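Local coordinates for StiE protein (Stigmatella aurantiaca, PDB 6ECX), which forms the S-adenosylmethionine-dependent O-methyltransferase domain of a large multifunctional polyketide synthase, a part that takes its methyl donor into a Rossmann-like fold, at residues Arg135-Gln138 with Asn139-Ile143; Asp173-Phe176 with Ser177-Arg181; Val232-Ser235 with Asn236-Asn240; Arg294-Ser298 with Asp299-His303. All blocks are in the same frame, centred on the assembly; numbering follows the deposited sequence. Where two conformers were deposited one is given.

Contact 1: Arg135-Gln138 with Asn139-Ile143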
loop_
_atom_site.group_PDB
_atom_site.type_symbol
_atom_site.label_atom_id
_atom_site.label_comp_id
_atom_site.label_asym_id
_atom_site.label_seq_id
_atom_site.Cartn_x
_atom_site.Cartn_y
_atom_site.Cartn_z
ATOM N N ARG A 135 -17.487 -11.204 -11.020
ATOM C CA ARG A 135 -16.444 -12.128 -11.432
ATOM C C ARG A 135 -16.651 -13.545 -10.890
ATOM O O ARG A 135 -15.789 -14.404 -11.099
ATOM C CB ARG A 135 -15.086 -11.569 -11.011
ATOM C CG ARG A 135 -14.653 -10.388 -11.888
ATOM C CD ARG A 135 -14.002 -9.288 -11.075
ATOM N NE ARG A 135 -13.643 -8.123 -11.885
ATOM C CZ ARG A 135 -14.411 -7.047 -12.035
ATOM N NH1 ARG A 135 -13.999 -6.037 -12.790
ATOM N NH2 ARG A 135 -15.594 -6.978 -11.432
ATOM N N GLY A 136 -17.777 -13.811 -10.223
ATOM C CA GLY A 136 -18.050 -15.147 -9.714
ATOM C C GLY A 136 -17.169 -15.587 -8.561
ATOM O O GLY A 136 -16.950 -16.787 -8.375
ATOM N N LEU A 137 -16.660 -14.648 -7.773
ATOM C CA LEU A 137 -15.755 -14.945 -6.672
ATOM C C LEU A 137 -16.423 -14.847 -5.305
ATOM O O LEU A 137 -15.727 -14.881 -4.287
ATOM C CB LEU A 137 -14.556 -13.997 -6.731
ATOM C CG LEU A 137 -13.656 -14.157 -7.966
ATOM C CD1 LEU A 137 -12.827 -12.897 -8.201
ATOM C CD2 LEU A 137 -12.754 -15.350 -7.737
ATOM N N GLN A 138 -17.753 -14.736 -5.245
ATOM C CA GLN A 138 -18.407 -14.527 -3.960
ATOM C C GLN A 138 -18.304 -15.737 -3.041
ATOM O O GLN A 138 -18.632 -15.629 -1.862
ATOM C CB GLN A 138 -19.884 -14.149 -4.156
ATOM C CG GLN A 138 -20.799 -15.272 -4.658
ATOM C CD GLN A 138 -20.734 -15.451 -6.166
ATOM O OE1 GLN A 138 -19.764 -15.031 -6.808
ATOM N NE2 GLN A 138 -21.773 -16.059 -6.743
ATOM N N ASN A 139 -17.853 -16.881 -3.531
ATOM C CA ASN A 139 -17.662 -18.003 -2.630
ATOM C C ASN A 139 -16.296 -18.000 -1.981
ATOM O O ASN A 139 -16.111 -18.691 -0.972
ATOM C CB ASN A 139 -17.892 -19.321 -3.369
ATOM C CG ASN A 139 -19.229 -19.350 -4.020
ATOM O OD1 ASN A 139 -19.351 -19.509 -5.237
ATOM N ND2 ASN A 139 -20.261 -19.162 -3.212
ATOM N N ARG A 140 -15.343 -17.231 -2.522
ATOM C CA ARG A 140 -14.012 -17.179 -1.959
ATOM C C ARG A 140 -13.604 -15.818 -1.399
ATOM O O ARG A 140 -12.610 -15.762 -0.668
ATOM C CB ARG A 140 -12.975 -17.621 -3.000
ATOM C CG ARG A 140 -13.332 -18.968 -3.644
ATOM C CD ARG A 140 -12.124 -19.599 -4.314
ATOM N NE ARG A 140 -11.981 -19.165 -5.695
ATOM C CZ ARG A 140 -11.006 -18.395 -6.157
ATOM N NH1 ARG A 140 -11.002 -18.073 -7.447
ATOM N NH2 ARG A 140 -10.041 -17.948 -5.345
ATOM N N ILE A 141 -14.322 -14.733 -1.705
ATOM C CA ILE A 141 -13.954 -13.398 -1.230
ATOM C C ILE A 141 -15.113 -12.827 -0.417
ATOM O O ILE A 141 -16.235 -12.709 -0.926
ATOM C CB ILE A 141 -13.594 -12.459 -2.390
ATOM C CG1 ILE A 141 -12.451 -13.038 -3.216
ATOM C CG2 ILE A 141 -13.209 -11.047 -1.881
ATOM C CD1 ILE A 141 -11.997 -12.118 -4.320
ATOM N N ARG A 142 -14.846 -12.450 0.835
ATOM C CA ARG A 142 -15.832 -11.738 1.646
ATOM C C ARG A 142 -15.346 -10.317 1.909
ATOM O O ARG A 142 -14.150 -10.086 2.137
ATOM C CB ARG A 142 -16.109 -12.442 2.979
ATOM C CG ARG A 142 -16.600 -13.878 2.870
ATOM C CD ARG A 142 -16.748 -14.473 4.260
ATOM N NE ARG A 142 -15.488 -14.459 5.005
ATOM C CZ ARG A 142 -15.393 -14.817 6.282
ATOM N NH1 ARG A 142 -16.485 -15.202 6.928
ATOM N NH2 ARG A 142 -14.226 -14.809 6.910
ATOM N N ILE A 143 -16.283 -9.376 1.878
ATOM C CA ILE A 143 -16.020 -7.956 2.086
ATOM C C ILE A 143 -16.788 -7.496 3.316
ATOM O O ILE A 143 -17.956 -7.856 3.498
ATOM C CB ILE A 143 -16.440 -7.115 0.862
ATOM C CG1 ILE A 143 -15.774 -7.655 -0.411
ATOM C CG2 ILE A 143 -16.107 -5.641 1.093
ATOM C CD1 ILE A 143 -14.241 -7.481 -0.405
HETATM O O HOH W 1 -16.658 -17.941 -5.830
#
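The carbonyl oxygen of Leu-137 turns the chain by accepting two backbone bonds, from Arg-140 N at 3.0 Å, well above the carbonyl plane, and from Ile-141 N, almost in line with the C=O bond, at 2.9 Å. Both aliphatic branches of Leu-137 are used as well. Its CB and CD1 lie beside Ile-141 CD1, each 4.0 Å from it, the two side chains running the same way. CD2 instead reaches over one face of the Arg-140 guanidinium, 3.3 Å from NH1. A bend at chi3 (-88°) folds the arginine back over the leucine, and Gly-107 O and Leu-113 O hold its NH1 and NH2 there. The turn follows a Schellman motif, with Gly-136 at positive phi (70°) as the C-prime residue ending helix 122-134, and leads into strand 141-145; helix and strand complete a beta-alpha-beta crossover from strand 114-119 in the Rossmann-like methyltransferase fold. One water donates to Gly-136 O and accepts from Asn-139 N, at 2.8 Å in each case, with a weaker bond to Asn-139 OD1. Leu-137 also packs on Ile-104 and Glu-108 of helix 101-109, and Ile-141 on Val-132.

Contact 2: Asp173-Phe176 with Ser177-Arg181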
loop_
_atom_site.group_PDB
_atom_site.type_symbol
_atom_site.label_atom_id
_atom_site.label_comp_id
_atom_site.label_asym_id
_atom_site.label_seq_id
_atom_site.Cartn_x
_atom_site.Cartn_y
_atom_site.Cartn_z
ATOM N N ASP A 173 -1.017 0.355 17.356
ATOM C CA ASP A 173 -0.915 -0.728 18.328
ATOM C C ASP A 173 -2.068 -1.706 18.180
ATOM O O ASP A 173 -1.870 -2.923 18.117
ATOM C CB ASP A 173 -0.890 -0.158 19.749
ATOM C CG ASP A 173 0.307 0.735 19.998
ATOM O OD1 ASP A 173 1.343 0.526 19.340
ATOM O OD2 ASP A 173 0.215 1.644 20.852
ATOM N N ALA A 174 -3.292 -1.184 18.119
ATOM C CA ALA A 174 -4.451 -2.050 17.933
ATOM C C ALA A 174 -4.409 -2.739 16.576
ATOM O O ALA A 174 -4.702 -3.938 16.465
ATOM C CB ALA A 174 -5.740 -1.238 18.101
ATOM N N LEU A 175 -4.028 -2.011 15.531
ATOM C CA LEU A 175 -3.935 -2.626 14.211
ATOM C C LEU A 175 -2.950 -3.806 14.211
ATOM O O LEU A 175 -3.271 -4.903 13.743
ATOM C CB LEU A 175 -3.518 -1.574 13.184
ATOM C CG LEU A 175 -3.202 -2.115 11.784
ATOM C CD1 LEU A 175 -4.429 -2.777 11.154
ATOM C CD2 LEU A 175 -2.623 -1.020 10.891
ATOM N N PHE A 176 -1.761 -3.611 14.757
ATOM C CA PHE A 176 -0.759 -4.671 14.644
ATOM C C PHE A 176 -1.014 -5.808 15.626
ATOM O O PHE A 176 -0.622 -6.941 15.350
ATOM C CB PHE A 176 0.649 -4.078 14.777
ATOM C CG PHE A 176 1.160 -3.536 13.471
ATOM C CD1 PHE A 176 0.812 -2.256 13.053
ATOM C CD2 PHE A 176 1.887 -4.335 12.606
ATOM C CE1 PHE A 176 1.228 -1.777 11.829
ATOM C CE2 PHE A 176 2.301 -3.846 11.370
ATOM C CZ PHE A 176 1.965 -2.576 10.983
ATOM N N SER A 177 -1.720 -5.549 16.725
ATOM C CA SER A 177 -2.214 -6.638 17.558
ATOM C C SER A 177 -3.228 -7.480 16.796
ATOM O O SER A 177 -3.182 -8.720 16.829
ATOM C CB SER A 177 -2.823 -6.065 18.844
ATOM O OG SER A 177 -3.619 -7.020 19.523
ATOM N N ASN A 178 -4.154 -6.817 16.095
ATOM C CA ASN A 178 -5.121 -7.531 15.259
ATOM C C ASN A 178 -4.420 -8.363 14.182
ATOM O O ASN A 178 -4.829 -9.491 13.886
ATOM C CB ASN A 178 -6.074 -6.517 14.621
ATOM C CG ASN A 178 -7.372 -7.143 14.139
ATOM O OD1 ASN A 178 -7.623 -8.341 14.331
ATOM N ND2 ASN A 178 -8.221 -6.319 13.521
ATOM N N ILE A 179 -3.372 -7.819 13.570
ATOM C CA ILE A 179 -2.637 -8.585 12.564
ATOM C C ILE A 179 -2.002 -9.818 13.203
ATOM O O ILE A 179 -2.169 -10.951 12.726
ATOM C CB ILE A 179 -1.575 -7.698 11.880
ATOM C CG1 ILE A 179 -2.249 -6.634 10.999
ATOM C CG2 ILE A 179 -0.622 -8.578 11.049
ATOM C CD1 ILE A 179 -1.305 -5.548 10.484
ATOM N N ASP A 180 -1.283 -9.607 14.307
ATOM C CA ASP A 180 -0.631 -10.697 15.035
ATOM C C ASP A 180 -1.624 -11.797 15.416
ATOM O O ASP A 180 -1.416 -12.968 15.107
ATOM C CB ASP A 180 0.056 -10.121 16.284
ATOM C CG ASP A 180 0.836 -11.157 17.060
ATOM O OD1 ASP A 180 1.059 -12.254 16.515
ATOM O OD2 ASP A 180 1.222 -10.863 18.213
ATOM N N ARG A 181 -2.724 -11.435 16.066
ATOM C CA ARG A 181 -3.628 -12.456 16.584
ATOM C C ARG A 181 -4.313 -13.257 15.482
ATOM O O ARG A 181 -4.892 -14.318 15.768
ATOM C CB ARG A 181 -4.668 -11.798 17.505
ATOM C CG ARG A 181 -4.029 -11.263 18.787
ATOM C CD ARG A 181 -5.020 -10.582 19.746
ATOM N NE ARG A 181 -5.528 -9.318 19.219
ATOM C CZ ARG A 181 -6.744 -9.165 18.720
ATOM N NH1 ARG A 181 -7.582 -10.194 18.700
ATOM N NH2 ARG A 181 -7.131 -7.985 18.256
HETATM O O HOH W 2 -6.376 -5.121 18.202
#
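This is an i to i+3 and i to i+4 contact within helix 172-181, where Leu-175, Phe-176 and Ile-179 meet on the inner side of the helix as it packs against the central sheet. Ile-179 CD1 sits over one face of the Phe-176 ring, 4.2 Å from the ring centroid and 17° off its normal, which defines a CH-pi contact; it is displaced toward the rim on the CD2 and CE2 side. The same methyl lies 4.1 Å from Leu-175 CG, so it fills the angle between the side chains three and four residues earlier. Regular helical bonds fix their spacing, among them Ile-179 N to Leu-175 O at 2.9 Å.

On the solvent side Arg-181 folds back along the helix, its chain bent at chi3 (-69°). Its NE donates to Ser-177 OG at 3.0 Å in a nearly straight bond (172°), with the oxygen at the edge of the guanidinium. NH2 reaches a water at 3.0 Å, which itself donates to Ala-174 O at 2.7 Å, and a salt bridge to Asp-152 gives that nitrogen a second partner.

Asn-178 ties the helix to a neighbouring loop: ND2 donates to Ser-148 O and Asp-151 O, while OD1 accepts from Phe-153 N. Ser-148 binds S-adenosylmethionine, and Leu-175 packs against it, its side chain about 7 Å from the cofactor. With strands 157-163 and 187-196, the helix makes a parallel beta-alpha-beta crossover of the Rossmann-like methyltransferase fold.

Contact 3: Val232-Ser235 with Asn236-Asn240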
loop_
_atom_site.group_PDB
_atom_site.type_symbol
_atom_site.label_atom_id
_atom_site.label_comp_id
_atom_site.label_asym_id
_atom_site.label_seq_id
_atom_site.Cartn_x
_atom_site.Cartn_y
_atom_site.Cartn_z
ATOM N N VAL A 232 12.156 -2.958 -0.062
ATOM C CA VAL A 232 12.606 -2.307 -1.288
ATOM C C VAL A 232 12.130 -0.854 -1.276
ATOM O O VAL A 232 10.951 -0.575 -1.022
ATOM C CB VAL A 232 12.101 -3.057 -2.537
ATOM C CG1 VAL A 232 12.444 -2.278 -3.811
ATOM C CG2 VAL A 232 12.734 -4.465 -2.613
ATOM N N ASP A 233 13.048 0.064 -1.564
ATOM C CA ASP A 233 12.778 1.492 -1.583
ATOM C C ASP A 233 12.491 1.890 -3.029
ATOM O O ASP A 233 13.394 1.892 -3.874
ATOM C CB ASP A 233 13.977 2.246 -1.016
ATOM C CG ASP A 233 13.749 3.736 -0.917
ATOM O OD1 ASP A 233 12.702 4.240 -1.359
ATOM O OD2 ASP A 233 14.648 4.415 -0.396
ATOM N N VAL A 234 11.234 2.213 -3.319
ATOM C CA VAL A 234 10.847 2.646 -4.655
ATOM C C VAL A 234 10.561 4.150 -4.695
ATOM O O VAL A 234 9.855 4.622 -5.589
ATOM C CB VAL A 234 9.654 1.832 -5.184
ATOM C CG1 VAL A 234 10.015 0.346 -5.314
ATOM C CG2 VAL A 234 8.446 1.988 -4.263
ATOM N N SER A 235 11.107 4.905 -3.733
ATOM C CA SER A 235 10.905 6.358 -3.690
ATOM C C SER A 235 11.229 7.014 -5.026
ATOM O O SER A 235 10.481 7.887 -5.504
ATOM C CB SER A 235 11.775 6.983 -2.593
ATOM O OG SER A 235 11.458 6.458 -1.315
ATOM N N ASN A 236 12.348 6.614 -5.638
ATOM C CA ASN A 236 12.800 7.265 -6.867
ATOM C C ASN A 236 11.834 7.004 -8.016
ATOM O O ASN A 236 11.597 7.888 -8.853
ATOM C CB ASN A 236 14.203 6.777 -7.232
ATOM C CG ASN A 236 14.629 7.222 -8.625
ATOM O OD1 ASN A 236 15.021 8.364 -8.823
ATOM N ND2 ASN A 236 14.544 6.315 -9.597
ATOM N N GLU A 237 11.265 5.798 -8.065
ATOM C CA GLU A 237 10.413 5.411 -9.178
ATOM C C GLU A 237 8.988 5.905 -8.996
ATOM O O GLU A 237 8.296 6.176 -9.984
ATOM C CB GLU A 237 10.425 3.890 -9.340
ATOM C CG GLU A 237 11.784 3.349 -9.811
ATOM C CD GLU A 237 12.859 3.403 -8.734
ATOM O OE1 GLU A 237 12.510 3.301 -7.538
ATOM O OE2 GLU A 237 14.052 3.546 -9.085
ATOM N N VAL A 238 8.528 5.987 -7.749
ATOM C CA VAL A 238 7.247 6.625 -7.478
ATOM C C VAL A 238 7.324 8.110 -7.816
ATOM O O VAL A 238 6.424 8.669 -8.462
ATOM C CB VAL A 238 6.854 6.368 -6.010
ATOM C CG1 VAL A 238 5.854 7.388 -5.533
ATOM C CG2 VAL A 238 6.279 4.963 -5.877
ATOM N N ALA A 239 8.425 8.758 -7.432
ATOM C CA ALA A 239 8.619 10.167 -7.782
ATOM C C ALA A 239 8.722 10.348 -9.294
ATOM O O ALA A 239 8.255 11.354 -9.840
ATOM C CB ALA A 239 9.865 10.718 -7.082
ATOM N N ASN A 240 9.332 9.381 -9.991
ATOM C CA ASN A 240 9.342 9.425 -11.453
ATOM C C ASN A 240 7.926 9.406 -12.016
ATOM O O ASN A 240 7.660 10.005 -13.065
ATOM C CB ASN A 240 10.128 8.246 -12.027
ATOM C CG ASN A 240 11.624 8.391 -11.864
ATOM O OD1 ASN A 240 12.144 9.476 -11.578
ATOM N ND2 ASN A 240 12.334 7.286 -12.066
HETATM O O HOH W 3 14.379 4.153 -5.046
#
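Glu-237 curls its carboxylate back over Val-234, the residue at the N-cap position of helix 235-242, so that OE1 comes to lie over the Val-234 backbone, 3.4 Å from Val-234 CA. A bend at chi2 (72°) makes the return possible. Two polar partners hold the carboxylate in this pose. Asn-236 ND2 donates to OE2 at 2.9 Å, approaching from above the carboxylate plane, and a water donates to OE1 at 3.2 Å. That water also donates to Asp-233 O and accepts from Asn-236 N, so it links the last strand residue to the first helical turn.

Val-234 offers no side-chain acceptor at the N-cap position; Asp-233, one residue earlier, binds the first turn instead. Its OD1 accepts from Ser-235 N at 2.9 Å, the bond that defines an Asx turn. The same oxygen takes the Ser-235 hydroxyl on its syn lone pair, with OG only 2.5 Å away, while the amide arrives on the anti side, 31° out of the carboxylate plane. Ser-235 OG in turn accepts from Tyr-285 N, so the hydroxyl bridges the Asp-233 carboxylate and the backbone of strand 283-292.

Helical bonding begins with Val-238 N to Val-234 O, close to straight at 169°, and the two valines touch through their CG2 methyls, 4.0 Å apart. Val-234 packs on Tyr-285 and Leu-287 of strand 283-292. Strand 226-233 runs between 283-292 and 313-314 in the sheet, and the helix that follows rests on helix 263-280 through Val-238 and Ala-239.

Contact 4: Arg294-Ser298 with Asp299-His303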
loop_
_atom_site.group_PDB
_atom_site.type_symbol
_atom_site.label_atom_id
_atom_site.label_comp_id
_atom_site.label_asym_id
_atom_site.label_seq_id
_atom_site.Cartn_x
_atom_site.Cartn_y
_atom_site.Cartn_z
ATOM N N ARG A 294 6.557 -16.092 16.076
ATOM C CA ARG A 294 5.958 -16.208 17.401
ATOM C C ARG A 294 6.960 -16.696 18.441
ATOM O O ARG A 294 6.850 -16.350 19.623
ATOM C CB ARG A 294 4.756 -17.166 17.318
ATOM C CG ARG A 294 4.041 -17.402 18.622
ATOM C CD ARG A 294 3.401 -16.112 19.124
ATOM N NE ARG A 294 2.708 -16.303 20.396
ATOM C CZ ARG A 294 3.313 -16.291 21.577
ATOM N NH1 ARG A 294 4.622 -16.099 21.647
ATOM N NH2 ARG A 294 2.608 -16.461 22.686
ATOM N N PHE A 295 7.943 -17.484 18.028
ATOM C CA PHE A 295 8.834 -18.173 18.961
ATOM C C PHE A 295 10.091 -17.386 19.309
ATOM O O PHE A 295 10.881 -17.858 20.135
ATOM C CB PHE A 295 9.214 -19.551 18.380
ATOM C CG PHE A 295 8.022 -20.455 18.126
ATOM C CD1 PHE A 295 6.903 -20.403 18.958
ATOM C CD2 PHE A 295 8.018 -21.348 17.064
ATOM C CE1 PHE A 295 5.800 -21.241 18.734
ATOM C CE2 PHE A 295 6.920 -22.201 16.827
ATOM C CZ PHE A 295 5.803 -22.137 17.664
ATOM N N SER A 296 10.303 -16.207 18.720
ATOM C CA SER A 296 11.530 -15.465 18.976
ATOM C C SER A 296 11.306 -14.450 20.091
ATOM O O SER A 296 10.178 -14.037 20.358
ATOM C CB SER A 296 12.022 -14.774 17.702
ATOM O OG SER A 296 12.582 -15.720 16.788
ATOM N N ARG A 297 12.384 -14.114 20.794
ATOM C CA ARG A 297 12.317 -13.058 21.800
ATOM C C ARG A 297 12.028 -11.727 21.127
ATOM O O ARG A 297 12.631 -11.391 20.106
ATOM C CB ARG A 297 13.635 -12.967 22.565
ATOM C CG ARG A 297 13.935 -14.168 23.439
ATOM C CD ARG A 297 15.382 -14.135 23.898
ATOM N NE ARG A 297 15.668 -15.265 24.776
ATOM C CZ ARG A 297 15.908 -15.150 26.080
ATOM N NH1 ARG A 297 15.902 -13.954 26.657
ATOM N NH2 ARG A 297 16.161 -16.227 26.804
ATOM N N SER A 298 11.110 -10.961 21.716
ATOM C CA SER A 298 10.712 -9.691 21.114
ATOM C C SER A 298 11.875 -8.708 21.082
ATOM O O SER A 298 12.007 -7.925 20.134
ATOM C CB SER A 298 9.530 -9.092 21.872
ATOM O OG SER A 298 9.945 -8.668 23.161
ATOM N N ASP A 299 12.718 -8.716 22.123
ATOM C CA ASP A 299 13.905 -7.866 22.091
ATOM C C ASP A 299 14.842 -8.273 20.966
ATOM O O ASP A 299 15.561 -7.432 20.422
ATOM C CB ASP A 299 14.648 -7.915 23.427
ATOM C CG ASP A 299 14.748 -9.319 23.985
ATOM O OD1 ASP A 299 13.731 -9.783 24.553
ATOM O OD2 ASP A 299 15.830 -9.956 23.851
ATOM N N GLU A 300 14.845 -9.553 20.592
ATOM C CA GLU A 300 15.717 -9.958 19.500
ATOM C C GLU A 300 15.090 -9.682 18.136
ATOM O O GLU A 300 15.817 -9.402 17.176
ATOM C CB GLU A 300 16.093 -11.435 19.640
ATOM C CG GLU A 300 17.231 -11.836 18.746
ATOM C CD GLU A 300 18.470 -10.979 18.927
ATOM O OE1 GLU A 300 18.705 -10.440 20.032
ATOM O OE2 GLU A 300 19.226 -10.845 17.945
ATOM N N LEU A 301 13.760 -9.730 18.033
ATOM C CA LEU A 301 13.108 -9.228 16.829
ATOM C C LEU A 301 13.478 -7.774 16.583
ATOM O O LEU A 301 13.774 -7.381 15.449
ATOM C CB LEU A 301 11.586 -9.363 16.928
ATOM C CG LEU A 301 11.002 -10.767 17.045
ATOM C CD1 LEU A 301 9.491 -10.673 17.115
ATOM C CD2 LEU A 301 11.447 -11.626 15.875
ATOM N N PHE A 302 13.461 -6.956 17.642
ATOM C CA PHE A 302 13.781 -5.538 17.485
ATOM C C PHE A 302 15.215 -5.353 17.004
ATOM O O PHE A 302 15.482 -4.531 16.116
ATOM C CB PHE A 302 13.557 -4.798 18.810
ATOM C CG PHE A 302 13.669 -3.301 18.690
ATOM C CD1 PHE A 302 14.906 -2.680 18.700
ATOM C CD2 PHE A 302 12.529 -2.511 18.567
ATOM C CE1 PHE A 302 15.013 -1.298 18.570
ATOM C CE2 PHE A 302 12.639 -1.122 18.452
ATOM C CZ PHE A 302 13.872 -0.528 18.450
ATOM N N HIS A 303 16.149 -6.107 17.598
ATOM C CA HIS A 303 17.563 -6.015 17.231
ATOM C C HIS A 303 17.763 -6.361 15.759
ATOM O O HIS A 303 18.428 -5.628 15.017
ATOM C CB HIS A 303 18.360 -6.954 18.135
ATOM C CG HIS A 303 19.827 -6.979 17.854
ATOM N ND1 HIS A 303 20.502 -8.144 17.554
ATOM C CD2 HIS A 303 20.754 -5.994 17.861
ATOM C CE1 HIS A 303 21.785 -7.872 17.384
ATOM N NE2 HIS A 303 21.963 -6.574 17.559
HETATM O O HOH W 4 17.276 -11.571 25.351
HETATM O O HOH W 5 13.719 -12.037 26.278
#
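Arg-297 and Asp-299 face each other at the start of helix 298-309, joined by waters instead of a direct salt bridge. A chi1 of 43° sets the Asp-299 carboxylate between its own backbone N and carbonyl carbon and swings it back over Arg-297, with OD1 3.8 Å from Arg-297 CB. The arginine runs extended from CG to NE, which carries NH1 past the carboxylate to 4.9 Å from Asp-299 OD2. Two waters fill the interval: one donates to OD2 at 2.6 Å, the other to OD1 at 2.8 Å, and each accepts a weak bond from NH1.

Leu-301 lays CD2 against Ser-296 CB at 3.7 Å, a touch between the N4 and N-prime positions of the helix start. The serine OG is turned to Asp-293 and takes no part in it. Glu-300, bent at chi2 (55°), presents OE2 to His-303 ND1 at 3.0 Å. The oxygen lies at the edge of the imidazole, close to the ring plane, and is met on its syn side, 33° out of the carboxylate plane.

Arg-297 occupies the N-cap position, and its carbonyl accepts from Leu-301 N at 2.9 Å, opening the helical bonding. The arrangement is that of a surface helix N-terminus with acidic residues, Asp-299 and Glu-300, in its first turn, where their carboxylates would be expected to interact favourably with the helix dipole.

Overall arrangement
Contact 3 is buried, contacts 1 and 2 are partly buried and contact 4 lies at the surface, and their chemistry differs: in 232-240 carboxylates bond directly to hydroxyl, amide and backbone groups, with one water, whereas in 294-303 waters stand between arginine and aspartate. Contacts 1 and 3 reach the same sheet, on opposite sides of the chain's centre, one leading from a helix into an edge strand, the other from a strand into a helix. Contact 2 stays within one helix and lies nearest the cofactor. Contacts 2 and 4 share a side of the molecule, nearest atoms about 5 Å apart without touching; helix 214-222 meets Phe-176 from one and Phe-302 from the other.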